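Local coordinates for protein putative alpha-L-fucosidase (Bacteroides thetaiotaomicron, PDB 4H41) that is a putative alpha-L-fucosidase with a TIM-barrel fold, probably acting on fucose-containing host glycans in the carbohydrate metabolism of a gut bacterium, at residues Asp57-Phe60 with Gln61-Lys64; Leu106-Ala109 with Glu110-Met114. All coordinates share one frame; numbering follows the deposited sequence.

Contact 1. Residues Asp57-Phe60 with Gln61-Lys64; sequences DLDF and QHMK
Gln61 reaches back one helical turn to Asp57, and its NE2 donates to Asp57 OD2 at 2.9 Å. The bond is bent, 137° at the hydrogen: the carboxylate oxygen lies almost in the amide plane, whereas the amide nitrogen meets the carboxylate 37° out of its plane. One residue on, the His62 ring lies against the Leu58 branch, its NE2 3.6 Å from Leu58 CG, and its CD2 edge faces Asp59 OD1 in the ring plane at 3.7 Å. The selenium of Met63 lies over one face of the Phe60 ring, 4.3 Å from the centroid and 14° off the normal, a Met-aromatic contact. Beyond CG the Met63 chain runs on extended and points its CE toward Asp59 OD2, 3.9 Å away.

Beneath these side chains run the i to i+4 backbone bonds, such as Met63 N to Asp59 O at 2.9 Å. Farther out, Asp57 OD1 takes a salt bridge from Lys111 and a hydrogen bond from Tyr112 OH, while Ser318, Gln320 and Ser314 hold the buried Asp59 carboxylate. With an alanine in place of Asp57, Lys111 would probably lose its counter-charge and Tyr112 OH its acceptor, and the Gln61 amide would be freer to turn. Helix 53-65 is the crossover between barrel strands 34-39 and 70-73; Met63 packs inward on Thr37 and Leu39, and Phe60 leans on Tyr105 and Leu108 of helix 101-111.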
# COMPACT_ATOMS: atom_id res chain seq x y z
N ASP B 57 -0.87 -21.59 -12.79
CA ASP B 57 -1.23 -22.08 -14.12
C ASP B 57 -1.99 -21.00 -14.89
O ASP B 57 -1.69 -20.73 -16.06
CB ASP B 57 -2.07 -23.35 -14.01
CG ASP B 57 -2.62 -23.79 -15.35
OD1 ASP B 57 -1.85 -24.37 -16.14
OD2 ASP B 57 -3.78 -23.44 -15.65
N LEU B 58 -2.96 -20.38 -14.25
CA LEU B 58 -3.72 -19.30 -14.89
C LEU B 58 -2.81 -18.10 -15.23
O LEU B 58 -2.94 -17.52 -16.31
CB LEU B 58 -4.87 -18.88 -13.98
CG LEU B 58 -5.72 -17.69 -14.42
CD1 LEU B 58 -6.41 -17.99 -15.75
CD2 LEU B 58 -6.78 -17.34 -13.34
N ASP B 59 -1.86 -17.77 -14.36
CA ASP B 59 -0.95 -16.67 -14.68
C ASP B 59 -0.08 -16.99 -15.86
O ASP B 59 0.15 -16.10 -16.70
CB ASP B 59 -0.05 -16.23 -13.49
CG ASP B 59 -0.20 -14.74 -13.30
OD1 ASP B 59 -1.34 -14.26 -13.33
OD2 ASP B 59 0.84 -14.06 -13.14
N PHE B 60 0.36 -18.23 -16.00
CA PHE B 60 1.16 -18.61 -17.17
C PHE B 60 0.33 -18.45 -18.45
O PHE B 60 0.88 -18.09 -19.50
CB PHE B 60 1.70 -20.02 -17.02
CG PHE B 60 3.08 -20.09 -16.37
CD1 PHE B 60 3.25 -19.71 -15.04
CD2 PHE B 60 4.18 -20.55 -17.08
CE1 PHE B 60 4.51 -19.76 -14.43
CE2 PHE B 60 5.43 -20.65 -16.45
CZ PHE B 60 5.57 -20.29 -15.12
N GLN B 61 -0.99 -18.72 -18.39
CA GLN B 61 -1.88 -18.49 -19.52
C GLN B 61 -1.96 -17.00 -19.88
O GLN B 61 -1.91 -16.66 -21.07
CB GLN B 61 -3.29 -19.00 -19.22
CG GLN B 61 -3.39 -20.51 -19.05
CD GLN B 61 -4.79 -20.89 -18.70
OE1 GLN B 61 -5.73 -20.51 -19.42
NE2 GLN B 61 -4.99 -21.67 -17.64
N HIS B 62 -2.02 -16.10 -18.86
CA HIS B 62 -2.07 -14.64 -19.10
C HIS B 62 -0.74 -14.20 -19.73
O HIS B 62 -0.73 -13.34 -20.61
CB HIS B 62 -2.35 -13.82 -17.79
CG HIS B 62 -3.71 -14.04 -17.17
ND1 HIS B 62 -4.87 -13.97 -17.92
CD2 HIS B 62 -4.04 -14.21 -15.87
CE1 HIS B 62 -5.87 -14.17 -17.07
NE2 HIS B 62 -5.41 -14.34 -15.82
N MSE B 63 0.37 -14.83 -19.32
CA MSE B 63 1.69 -14.53 -19.89
C MSE B 63 1.78 -14.96 -21.33
O MSE B 63 2.22 -14.20 -22.18
CB MSE B 63 2.80 -15.24 -19.09
CG MSE B 63 3.00 -14.73 -17.69
SE MSE B 63 4.25 -15.98 -16.82
CE MSE B 63 3.91 -15.49 -14.98
N LYS B 64 1.30 -16.17 -21.61
CA LYS B 64 1.37 -16.72 -22.96
C LYS B 64 0.59 -15.87 -23.95
O LYS B 64 1.05 -15.66 -25.09
CB LYS B 64 0.83 -18.15 -22.97
CG LYS B 64 1.03 -18.92 -24.29
CD LYS B 64 2.47 -19.28 -24.48
CE LYS B 64 2.74 -20.11 -25.71
NZ LYS B 64 4.19 -20.37 -25.78

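Contact 2. Residues Leu106-Ala109 with Glu110-Met114; sequences LRLA and EKYNM
Ala109 and Met114 meet where the helix ends: Met114 N donates to Ala109 O at 2.7 Å in a practically straight bond, 179° at the hydrogen. One turn earlier the ordinary helical bonds still hold, with Lys111 N on Arg107 O at 3.0 Å and Tyr112 N on Leu108 O. Inside that closing 6-to-1 bond, Asn113 N binds Glu110 O at 3.2 Å. Together the two bonds make a Schellman motif, with Asn113 at positive phi (52°) as the C-prime residue that turns the chain out of helix 101-111 toward barrel strand 115-119.

A water bridges Leu106 O and Glu110 OE1, donating to both, to the latter at 2.8 Å; Leu106 O also accepts from Ser156 OG. Glu110 can meet the water because CG stands opposite the backbone N (chi1 -177°) and the chain runs out extended.

The Tyr112 ring turns its edge to the Leu108 carbonyl, CD2 lying 3.3 Å from Leu108 O. Among apolar contacts, Tyr112 CE2 lies 4.4 Å from Leu108 CD2, and Lys111 CG rides above one ring face, toward the rim. Ala109 CB faces Met114 CB at 4.3 Å and also packs on Phe116. The Asn113 side chain lies about 3 Å (nearest atoms) from a bound polyether, probably from the crystallisation liquor.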
# COMPACT_ATOMS: atom_id res chain seq x y z
N LEU B 106 8.94 -25.42 -13.53
CA LEU B 106 9.46 -26.20 -14.66
C LEU B 106 8.33 -26.91 -15.40
O LEU B 106 8.33 -26.92 -16.64
CB LEU B 106 10.51 -27.17 -14.19
CG LEU B 106 11.87 -26.53 -13.89
CD1 LEU B 106 12.75 -27.47 -13.10
CD2 LEU B 106 12.60 -26.16 -15.16
N ARG B 107 7.35 -27.47 -14.68
CA ARG B 107 6.20 -28.15 -15.31
C ARG B 107 5.32 -27.15 -16.04
O ARG B 107 4.86 -27.43 -17.15
CB ARG B 107 5.39 -28.94 -14.27
CG ARG B 107 6.08 -30.23 -13.85
CD ARG B 107 5.20 -31.11 -12.98
NE ARG B 107 4.96 -30.53 -11.66
CZ ARG B 107 3.89 -29.86 -11.28
NH1 ARG B 107 2.87 -29.67 -12.12
NH2 ARG B 107 3.81 -29.37 -10.04
N LEU B 108 5.10 -25.98 -15.45
CA LEU B 108 4.27 -24.96 -16.10
C LEU B 108 4.99 -24.40 -17.33
O LEU B 108 4.35 -24.20 -18.36
CB LEU B 108 3.91 -23.84 -15.12
CG LEU B 108 2.96 -24.25 -13.99
CD1 LEU B 108 2.75 -23.10 -13.03
CD2 LEU B 108 1.60 -24.74 -14.55
N ALA B 109 6.31 -24.17 -17.25
CA ALA B 109 7.07 -23.69 -18.40
C ALA B 109 7.00 -24.68 -19.53
O ALA B 109 6.82 -24.27 -20.69
CB ALA B 109 8.52 -23.41 -18.02
N GLU B 110 7.05 -25.98 -19.22
CA GLU B 110 6.96 -26.98 -20.28
C GLU B 110 5.57 -27.02 -20.89
O GLU B 110 5.42 -27.09 -22.11
CB GLU B 110 7.34 -28.36 -19.75
CG GLU B 110 7.33 -29.42 -20.83
CD GLU B 110 7.87 -30.77 -20.44
OE1 GLU B 110 8.30 -30.92 -19.27
OE2 GLU B 110 7.83 -31.68 -21.29
N LYS B 111 4.56 -26.95 -20.06
CA LYS B 111 3.17 -26.94 -20.51
C LYS B 111 2.90 -25.79 -21.49
O LYS B 111 2.21 -25.99 -22.49
CB LYS B 111 2.23 -26.81 -19.31
CG LYS B 111 0.77 -27.00 -19.62
CD LYS B 111 -0.06 -26.90 -18.36
CE LYS B 111 -1.53 -26.90 -18.67
NZ LYS B 111 -2.34 -26.90 -17.41
N TYR B 112 3.45 -24.61 -21.21
CA TYR B 112 3.19 -23.43 -22.05
C TYR B 112 4.35 -23.10 -22.98
O TYR B 112 4.36 -22.02 -23.56
CB TYR B 112 2.84 -22.23 -21.14
CG TYR B 112 1.52 -22.46 -20.44
CD1 TYR B 112 0.32 -22.36 -21.13
CD2 TYR B 112 1.47 -22.88 -19.12
CE1 TYR B 112 -0.89 -22.66 -20.52
CE2 TYR B 112 0.27 -23.16 -18.49
CZ TYR B 112 -0.91 -23.07 -19.20
OH TYR B 112 -2.12 -23.38 -18.63
N ASN B 113 5.28 -24.06 -23.18
CA ASN B 113 6.40 -23.98 -24.08
C ASN B 113 7.22 -22.70 -23.86
O ASN B 113 7.48 -21.92 -24.78
CB ASN B 113 5.94 -24.10 -25.54
CG ASN B 113 7.06 -24.50 -26.48
OD1 ASN B 113 7.95 -25.29 -26.14
ND2 ASN B 113 7.08 -23.96 -27.68
N MSE B 114 7.64 -22.51 -22.63
CA MSE B 114 8.50 -21.41 -22.23
C MSE B 114 9.84 -21.96 -21.74
O MSE B 114 9.93 -23.12 -21.34
CB MSE B 114 7.82 -20.58 -21.14
CG MSE B 114 6.59 -19.78 -21.64
SE MSE B 114 5.78 -19.05 -20.14
CE MSE B 114 4.15 -18.43 -20.91
O HOH W 1 9.95 -29.18 -17.91

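From the N terminus, strand 34-39 leads into helix 53-65, where contact 1 spans one unbroken run of helix and so closes no large loop. The chain then passes through barrel strand 70-73 before helix 101-111. Contact 2 is likewise one continuous stretch and closes only the turn that ends this helix, just ahead of strand 115-119. The two therefore follow in series, neither enclosing nor crossing the other. The centres of contact 1 and contact 2 are about 10 Å apart, on the same side of the chain's centre. Tyr112 joins them: besides its bond to Asp57, its O takes Lys64 NZ and its CD2 packs on Phe60 CB, tying helix 53-65 to the end of helix 101-111 on the outside of the barrel.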